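Local structure of Ala-tRNApro hydrolase ProX (Aeropyrum pernix, 1WDV) at residues Y93-V101 and G124-F134; L35-V43 and L115-G124. The protein probably removes wrongly attached alanine from proline tRNA, as a free-standing relative of the editing domain of prolyl-tRNA synthetase. All coordinates share one frame; numbering follows the deposited sequence.

Contact 1: Y93-V101 and G124-F134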
loop_
_atom_site.group_PDB
_atom_site.type_symbol
_atom_site.label_atom_id
_atom_site.label_comp_id
_atom_site.label_asym_id
_atom_site.label_seq_id
_atom_site.Cartn_x
_atom_site.Cartn_y
_atom_site.Cartn_z
ATOM N N TYR A 93 4.841 7.790 7.926
ATOM C CA TYR A 93 3.377 7.911 7.846
ATOM C C TYR A 93 2.721 7.109 8.960
ATOM O O TYR A 93 3.278 6.138 9.450
ATOM C CB TYR A 93 2.877 7.406 6.508
ATOM C CG TYR A 93 3.360 8.243 5.348
ATOM C CD1 TYR A 93 4.480 7.862 4.593
ATOM C CD2 TYR A 93 2.688 9.390 5.000
ATOM C CE1 TYR A 93 4.896 8.624 3.498
ATOM C CE2 TYR A 93 3.092 10.150 3.918
ATOM C CZ TYR A 93 4.185 9.768 3.170
ATOM O OH TYR A 93 4.527 10.541 2.077
ATOM N N PRO A 94 1.498 7.492 9.345
ATOM C CA PRO A 94 0.818 6.770 10.421
ATOM C C PRO A 94 0.325 5.374 10.047
ATOM O O PRO A 94 -0.029 5.115 8.905
ATOM C CB PRO A 94 -0.294 7.734 10.823
ATOM C CG PRO A 94 -0.627 8.449 9.547
ATOM C CD PRO A 94 0.737 8.686 8.922
ATOM N N VAL A 95 0.327 4.483 11.038
ATOM C CA VAL A 95 -0.085 3.101 10.870
ATOM C C VAL A 95 -1.248 2.901 9.905
ATOM O O VAL A 95 -1.149 2.087 8.985
ATOM C CB VAL A 95 -0.442 2.474 12.250
ATOM C CG1 VAL A 95 -1.087 1.102 12.056
ATOM C CG2 VAL A 95 0.818 2.365 13.106
ATOM N N GLY A 96 -2.343 3.629 10.096
ATOM C CA GLY A 96 -3.488 3.461 9.200
ATOM C C GLY A 96 -3.534 4.329 7.944
ATOM O O GLY A 96 -4.589 4.473 7.294
ATOM N N GLY A 97 -2.403 4.905 7.562
ATOM C CA GLY A 97 -2.422 5.743 6.381
ATOM C C GLY A 97 -1.206 5.625 5.484
ATOM O O GLY A 97 -0.930 6.545 4.704
ATOM N N VAL A 98 -0.492 4.505 5.568
ATOM C CA VAL A 98 0.726 4.319 4.760
ATOM C C VAL A 98 0.389 4.288 3.281
ATOM O O VAL A 98 -0.355 3.425 2.846
ATOM C CB VAL A 98 1.444 3.012 5.144
ATOM C CG1 VAL A 98 2.744 2.817 4.334
ATOM C CG2 VAL A 98 1.801 3.057 6.641
ATOM N N PRO A 99 0.912 5.240 2.499
ATOM C CA PRO A 99 0.652 5.295 1.058
ATOM C C PRO A 99 1.599 4.385 0.279
ATOM O O PRO A 99 2.635 3.980 0.785
ATOM C CB PRO A 99 0.879 6.760 0.721
ATOM C CG PRO A 99 2.075 7.101 1.655
ATOM C CD PRO A 99 1.758 6.368 2.943
ATOM N N PRO A 100 1.250 4.059 -0.983
ATOM C CA PRO A 100 2.100 3.202 -1.815
ATOM C C PRO A 100 3.103 4.028 -2.635
ATOM O O PRO A 100 3.896 3.490 -3.412
ATOM C CB PRO A 100 1.071 2.473 -2.696
ATOM C CG PRO A 100 0.052 3.534 -2.934
ATOM C CD PRO A 100 -0.112 4.179 -1.555
ATOM N N VAL A 101 3.064 5.344 -2.464
ATOM C CA VAL A 101 3.978 6.244 -3.158
ATOM C C VAL A 101 4.450 7.301 -2.169
ATOM O O VAL A 101 3.896 7.427 -1.064
ATOM C CB VAL A 101 3.288 6.958 -4.350
ATOM C CG1 VAL A 101 2.846 5.939 -5.387
ATOM C CG2 VAL A 101 2.092 7.798 -3.864
ATOM N N GLY A 124 -3.700 3.730 1.268
ATOM C CA GLY A 124 -3.400 4.707 2.307
ATOM C C GLY A 124 -3.132 6.055 1.664
ATOM O O GLY A 124 -2.414 6.150 0.669
ATOM N N GLY A 125 -3.706 7.114 2.231
ATOM C CA GLY A 125 -3.515 8.430 1.651
ATOM C C GLY A 125 -2.484 9.316 2.328
ATOM O O GLY A 125 -2.348 10.484 1.953
ATOM N N GLY A 126 -1.776 8.796 3.317
ATOM C CA GLY A 126 -0.773 9.609 4.001
ATOM C C GLY A 126 -1.175 10.106 5.384
ATOM O O GLY A 126 -0.337 10.638 6.131
ATOM N N ARG A 127 -2.455 9.965 5.709
ATOM C CA ARG A 127 -3.018 10.361 7.007
ATOM C C ARG A 127 -4.035 9.274 7.349
ATOM O O ARG A 127 -4.559 8.602 6.454
ATOM C CB ARG A 127 -3.740 11.704 6.906
ATOM C CG ARG A 127 -2.881 12.876 6.468
ATOM C CD ARG A 127 -1.858 13.270 7.527
ATOM N NE ARG A 127 -1.080 14.443 7.113
ATOM C CZ ARG A 127 -0.032 14.933 7.775
ATOM N NH1 ARG A 127 0.383 14.357 8.902
ATOM N NH2 ARG A 127 0.608 15.999 7.305
ATOM N N GLU A 128 -4.313 9.105 8.634
ATOM C CA GLU A 128 -5.256 8.096 9.103
ATOM C C GLU A 128 -6.645 8.252 8.501
ATOM O O GLU A 128 -7.373 7.267 8.351
ATOM C CB GLU A 128 -5.374 8.159 10.630
ATOM C CG GLU A 128 -4.195 7.586 11.397
ATOM C CD GLU A 128 -4.153 6.062 11.364
ATOM O OE1 GLU A 128 -5.192 5.444 11.027
ATOM O OE2 GLU A 128 -3.085 5.481 11.690
ATOM N N ASN A 129 -7.020 9.484 8.166
ATOM C CA ASN A 129 -8.348 9.753 7.613
ATOM C C ASN A 129 -8.391 9.971 6.100
ATOM O O ASN A 129 -9.404 10.426 5.561
ATOM C CB ASN A 129 -8.944 10.985 8.304
ATOM C CG ASN A 129 -8.253 12.275 7.902
ATOM O OD1 ASN A 129 -7.128 12.269 7.405
ATOM N ND2 ASN A 129 -8.919 13.401 8.138
ATOM N N ALA A 130 -7.310 9.643 5.398
ATOM C CA ALA A 130 -7.318 9.882 3.966
ATOM C C ALA A 130 -7.037 8.612 3.205
ATOM O O ALA A 130 -6.159 7.837 3.578
ATOM C CB ALA A 130 -6.255 10.952 3.583
ATOM N N LEU A 131 -7.828 8.387 2.162
ATOM C CA LEU A 131 -7.644 7.249 1.293
ATOM C C LEU A 131 -7.211 7.730 -0.094
ATOM O O LEU A 131 -7.723 8.723 -0.611
ATOM C CB LEU A 131 -8.951 6.457 1.186
ATOM C CG LEU A 131 -9.375 5.831 2.521
ATOM C CD1 LEU A 131 -10.884 5.585 2.492
ATOM C CD2 LEU A 131 -8.635 4.523 2.746
ATOM N N LEU A 132 -6.262 7.022 -0.704
ATOM C CA LEU A 132 -5.801 7.394 -2.038
ATOM C C LEU A 132 -6.533 6.559 -3.077
ATOM O O LEU A 132 -6.414 5.329 -3.086
ATOM C CB LEU A 132 -4.301 7.116 -2.177
ATOM C CG LEU A 132 -3.682 7.278 -3.579
ATOM C CD1 LEU A 132 -3.750 8.742 -3.990
ATOM C CD2 LEU A 132 -2.230 6.787 -3.549
ATOM N N GLU A 133 -7.297 7.221 -3.944
ATOM C CA GLU A 133 -8.019 6.529 -5.000
ATOM C C GLU A 133 -7.046 6.486 -6.174
ATOM O O GLU A 133 -6.642 7.550 -6.689
ATOM C CB GLU A 133 -9.259 7.320 -5.389
ATOM C CG GLU A 133 -10.009 6.766 -6.580
ATOM C CD GLU A 133 -11.061 7.772 -7.029
ATOM O OE1 GLU A 133 -12.154 7.799 -6.436
ATOM O OE2 GLU A 133 -10.772 8.577 -7.932
ATOM N N PHE A 134 -6.652 5.277 -6.577
ATOM C CA PHE A 134 -5.684 5.130 -7.674
ATOM C C PHE A 134 -5.860 3.866 -8.520
ATOM O O PHE A 134 -6.600 2.961 -8.181
ATOM C CB PHE A 134 -4.247 5.156 -7.097
ATOM C CG PHE A 134 -3.835 3.893 -6.357
ATOM C CD1 PHE A 134 -3.111 2.884 -7.012
ATOM C CD2 PHE A 134 -4.136 3.722 -4.998
ATOM C CE1 PHE A 134 -2.703 1.739 -6.322
ATOM C CE2 PHE A 134 -3.730 2.585 -4.298
ATOM C CZ PHE A 134 -3.008 1.580 -4.962
HETATM O O HOH W 1 -5.766 5.576 4.901
#
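E128 reaches G96 by its torsions: CG lies anti to the carbonyl carbon (chi1 -75°), and a bend at chi2 (-74°) turns the carboxylate back to G96 N. There OE2 accepts from G96 N at 2.6 Å, the N-H arriving from above the carboxylate plane. The methylene of E128 runs beside the ring of P94, CG to CB 3.9 Å. Y93, its CG likewise anti to the carbonyl carbon (chi1 -65°), offers its ring edge to G126, with G126 O in the plane and 3.5 Å from CD2. The far end of the tyrosine belongs to another partner, since its OH bonds to A102 O.

The glycines carry the middle of the contact. G126 N donates to G97 O, 2.8 Å away and in the carbonyl plane. Water 1 links G96 O to A130 O, donating to both. Main chain also meets main chain at G124, whose CA lies 3.3 Å from V98 O and whose O lies 3.2 Å from P99 CA, both CA-H...O contacts. Further along, P100 rests on L132, CD to CD2 3.9 Å, and brings CG to 4.1 Å from F134 CE2. Segment 124-134 runs from the end of strand 121-124 through a glycine-rich connection, with a type I turn from R127 to A130, into strand 130-134 of a β-hairpin; against it the proline- and glycine-rich loop 93-101 packs within the aminoacyl-tRNA editing domain.

Contact 2: L35-V43 and L115-G124; sequences LGVSESEIV and LLSRKKVYGG
Backbone bonds join E41 and V43 to Y122 on both sides of a single β bridge between I42 and Y122. Y122 N donates to E41 O at 2.8 Å, nearly in line with the carbonyl, whereas V43 N reaches Y122 O from above the carbonyl plane. Water 5 donates to V43 O and Y122 O, and water 4 connects V43 O to G124 N.

Among charged and polar side chains, E41 lies over the guanidinium of R118. The carboxylate and guanidinium planes are 17° apart and stacked, and E41 CG sits 3.3 Å from R118 NE. The salt bridge from E41 OE1 to R118 NH1 is long, 3.9 Å, with no N-H aimed at the oxygen. R118 NH2 makes a weak bond to S40 OG, which lies at the edge of the guanidinium, while NE donates a hydrogen bond to water 2, which in turn donates to S40 O. E41 OE2 is gripped twice from its own segment, by S38 N and by S38 OG on its anti lone pair; water 3 ties OE1 to K120 O.

Apolar contacts complete the interface. L35 CD1 makes a CH-π contact over one face of Y122, 3.9 Å from the ring centroid, and V37 CG1 approaches CE1 obliquely. V43, with CG1 anti to its carbonyl carbon (chi1 -64°), sets that methyl 3.6 Å from L115 CD2. Direct backbone bonding thus fixes the register, while S38 holds OE2 of E41 and the stacked charges would attract mainly through space.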
loop_
_atom_site.group_PDB
_atom_site.type_symbol
_atom_site.label_atom_id
_atom_site.label_comp_id
_atom_site.label_asym_id
_atom_site.label_seq_id
_atom_site.Cartn_x
_atom_site.Cartn_y
_atom_site.Cartn_z
ATOM N N LEU A 35 -17.190 3.578 1.376
ATOM C CA LEU A 35 -16.942 3.925 -0.016
ATOM C C LEU A 35 -17.863 3.168 -0.994
ATOM O O LEU A 35 -17.859 3.413 -2.212
ATOM C CB LEU A 35 -15.484 3.635 -0.345
ATOM C CG LEU A 35 -14.495 4.613 0.254
ATOM C CD1 LEU A 35 -13.098 4.081 -0.024
ATOM C CD2 LEU A 35 -14.674 6.005 -0.367
ATOM N N GLY A 36 -18.650 2.234 -0.457
ATOM C CA GLY A 36 -19.570 1.475 -1.289
ATOM C C GLY A 36 -18.913 0.456 -2.196
ATOM O O GLY A 36 -19.445 0.114 -3.264
ATOM N N VAL A 37 -17.749 -0.036 -1.776
ATOM C CA VAL A 37 -17.017 -1.001 -2.573
ATOM C C VAL A 37 -16.798 -2.261 -1.775
ATOM O O VAL A 37 -17.431 -2.441 -0.752
ATOM C CB VAL A 37 -15.676 -0.403 -3.054
ATOM C CG1 VAL A 37 -15.981 0.820 -3.935
ATOM C CG2 VAL A 37 -14.785 0.026 -1.860
ATOM N N SER A 38 -15.939 -3.143 -2.267
ATOM C CA SER A 38 -15.665 -4.400 -1.556
ATOM C C SER A 38 -14.353 -4.292 -0.836
ATOM O O SER A 38 -13.574 -3.385 -1.107
ATOM C CB SER A 38 -15.570 -5.566 -2.534
ATOM O OG SER A 38 -14.410 -5.432 -3.340
ATOM N N GLU A 39 -14.097 -5.220 0.080
ATOM C CA GLU A 39 -12.834 -5.178 0.797
ATOM C C GLU A 39 -11.644 -5.355 -0.130
ATOM O O GLU A 39 -10.561 -4.818 0.135
ATOM C CB GLU A 39 -12.771 -6.269 1.861
ATOM C CG GLU A 39 -13.602 -5.923 3.086
ATOM C CD GLU A 39 -13.311 -6.845 4.249
ATOM O OE1 GLU A 39 -12.265 -7.529 4.223
ATOM O OE2 GLU A 39 -14.117 -6.883 5.191
ATOM N N SER A 40 -11.837 -6.104 -1.212
ATOM C CA SER A 40 -10.746 -6.331 -2.151
ATOM C C SER A 40 -10.329 -5.039 -2.850
ATOM O O SER A 40 -9.245 -4.977 -3.429
ATOM C CB SER A 40 -11.116 -7.405 -3.192
ATOM O OG SER A 40 -12.067 -6.927 -4.135
ATOM N N GLU A 41 -11.185 -4.031 -2.797
ATOM C CA GLU A 41 -10.861 -2.725 -3.393
ATOM C C GLU A 41 -10.209 -1.752 -2.424
ATOM O O GLU A 41 -9.849 -0.633 -2.817
ATOM C CB GLU A 41 -12.105 -2.088 -3.994
ATOM C CG GLU A 41 -12.561 -2.898 -5.196
ATOM C CD GLU A 41 -14.009 -2.656 -5.547
ATOM O OE1 GLU A 41 -14.292 -1.831 -6.443
ATOM O OE2 GLU A 41 -14.878 -3.309 -4.930
ATOM N N ILE A 42 -10.105 -2.144 -1.152
ATOM C CA ILE A 42 -9.425 -1.326 -0.135
ATOM C C ILE A 42 -8.056 -2.009 -0.008
ATOM O O ILE A 42 -7.953 -3.116 0.544
ATOM C CB ILE A 42 -10.113 -1.401 1.232
ATOM C CG1 ILE A 42 -11.579 -0.982 1.111
ATOM C CG2 ILE A 42 -9.356 -0.521 2.233
ATOM C CD1 ILE A 42 -11.840 0.482 0.562
ATOM N N VAL A 43 -7.000 -1.375 -0.481
ATOM C CA VAL A 43 -5.714 -2.052 -0.437
ATOM C C VAL A 43 -4.841 -1.585 0.702
ATOM O O VAL A 43 -4.868 -0.417 1.076
ATOM C CB VAL A 43 -4.943 -1.883 -1.763
ATOM C CG1 VAL A 43 -5.714 -2.544 -2.887
ATOM C CG2 VAL A 43 -4.764 -0.391 -2.086
ATOM N N LEU A 115 -4.550 -7.469 -8.066
ATOM C CA LEU A 115 -5.106 -6.130 -8.140
ATOM C C LEU A 115 -5.054 -5.508 -9.533
ATOM O O LEU A 115 -5.719 -4.518 -9.782
ATOM C CB LEU A 115 -4.350 -5.194 -7.186
ATOM C CG LEU A 115 -4.451 -5.533 -5.695
ATOM C CD1 LEU A 115 -3.476 -4.623 -4.944
ATOM C CD2 LEU A 115 -5.900 -5.347 -5.202
ATOM N N LEU A 116 -4.296 -6.097 -10.455
ATOM C CA LEU A 116 -4.127 -5.458 -11.749
ATOM C C LEU A 116 -5.344 -5.288 -12.659
ATOM O O LEU A 116 -5.408 -4.324 -13.440
ATOM C CB LEU A 116 -2.969 -6.137 -12.484
ATOM C CG LEU A 116 -1.633 -5.805 -11.806
ATOM C CD1 LEU A 116 -0.539 -6.588 -12.497
ATOM C CD2 LEU A 116 -1.362 -4.300 -11.907
ATOM N N SER A 117 -6.320 -6.191 -12.556
ATOM C CA SER A 117 -7.516 -6.061 -13.378
ATOM C C SER A 117 -8.486 -5.027 -12.819
ATOM O O SER A 117 -9.430 -4.616 -13.497
ATOM C CB SER A 117 -8.246 -7.401 -13.489
ATOM O OG SER A 117 -8.677 -7.809 -12.212
ATOM N N ARG A 118 -8.255 -4.583 -11.583
ATOM C CA ARG A 118 -9.152 -3.587 -10.988
ATOM C C ARG A 118 -8.754 -2.179 -11.432
ATOM O O ARG A 118 -7.596 -1.774 -11.284
ATOM C CB ARG A 118 -9.132 -3.691 -9.449
ATOM C CG ARG A 118 -10.232 -2.854 -8.773
ATOM C CD ARG A 118 -11.593 -3.548 -8.820
ATOM N NE ARG A 118 -11.666 -4.648 -7.860
ATOM C CZ ARG A 118 -12.758 -5.385 -7.704
ATOM N NH1 ARG A 118 -13.827 -5.140 -8.457
ATOM N NH2 ARG A 118 -12.805 -6.322 -6.767
ATOM N N LYS A 119 -9.694 -1.429 -11.997
ATOM C CA LYS A 119 -9.337 -0.097 -12.472
ATOM C C LYS A 119 -9.105 0.902 -11.362
ATOM O O LYS A 119 -8.265 1.790 -11.500
ATOM C CB LYS A 119 -10.415 0.439 -13.422
ATOM C CG LYS A 119 -10.560 -0.456 -14.651
ATOM C CD LYS A 119 -11.045 0.300 -15.878
ATOM C CE LYS A 119 -10.685 -0.476 -17.150
ATOM N NZ LYS A 119 -11.033 0.290 -18.375
ATOM N N LYS A 120 -9.831 0.749 -10.262
ATOM C CA LYS A 120 -9.723 1.698 -9.165
ATOM C C LYS A 120 -9.701 1.001 -7.813
ATOM O O LYS A 120 -10.500 0.090 -7.542
ATOM C CB LYS A 120 -10.911 2.662 -9.244
ATOM C CG LYS A 120 -11.025 3.681 -8.136
ATOM C CD LYS A 120 -12.157 4.666 -8.472
ATOM C CE LYS A 120 -11.891 5.357 -9.821
ATOM N NZ LYS A 120 -12.989 6.298 -10.254
ATOM N N VAL A 121 -8.750 1.397 -6.977
ATOM C CA VAL A 121 -8.660 0.843 -5.618
ATOM C C VAL A 121 -8.397 2.007 -4.689
ATOM O O VAL A 121 -8.137 3.137 -5.141
ATOM C CB VAL A 121 -7.550 -0.237 -5.446
ATOM C CG1 VAL A 121 -7.876 -1.458 -6.345
ATOM C CG2 VAL A 121 -6.182 0.337 -5.796
ATOM N N TYR A 122 -8.502 1.741 -3.389
ATOM C CA TYR A 122 -8.335 2.807 -2.402
ATOM C C TYR A 122 -7.298 2.395 -1.388
ATOM O O TYR A 122 -7.514 1.438 -0.621
ATOM C CB TYR A 122 -9.680 3.069 -1.700
ATOM C CG TYR A 122 -10.792 3.395 -2.652
ATOM C CD1 TYR A 122 -11.556 2.386 -3.235
ATOM C CD2 TYR A 122 -11.017 4.711 -3.047
ATOM C CE1 TYR A 122 -12.524 2.676 -4.206
ATOM C CE2 TYR A 122 -11.967 5.015 -4.005
ATOM C CZ TYR A 122 -12.712 3.999 -4.583
ATOM O OH TYR A 122 -13.637 4.308 -5.556
ATOM N N GLY A 123 -6.168 3.109 -1.393
ATOM C CA GLY A 123 -5.079 2.782 -0.488
ATOM C C GLY A 123 -4.828 3.842 0.574
ATOM O O GLY A 123 -5.654 4.740 0.774
ATOM N N GLY A 124 -3.700 3.730 1.268
ATOM C CA GLY A 124 -3.400 4.707 2.307
ATOM C C GLY A 124 -3.132 6.055 1.664
ATOM O O GLY A 124 -2.414 6.150 0.669
HETATM O O HOH W 2 -9.668 -5.378 -6.228
HETATM O O HOH W 3 -13.089 0.161 -7.706
HETATM O O HOH W 4 -2.440 1.168 0.303
HETATM O O HOH W 5 -6.781 1.429 2.088
#

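In the fold
Contacts 1 and 2 have centres 13 Å apart and share G124, where strand 121-124 passes into the glycine-rich connection. Strand 130-134 returns beside it, so the two contacts meet through antiparallel pairing: L132 N lies 2.8 Å from G123 O, and F134 O is 2.9 Å from V121 N, both probable hydrogen bonds. E133 CG also packs on K120 CD. Loop 93-101 meets the hairpin from G124 and the turn along to L132 and F134, while strand 121-124 is bridged to 35-43, the connection from helix 28-35 to strand 43-50. A further tie runs from V98 O to T45 OG1 in that strand. All four segments belong to the aminoacyl-tRNA editing domain.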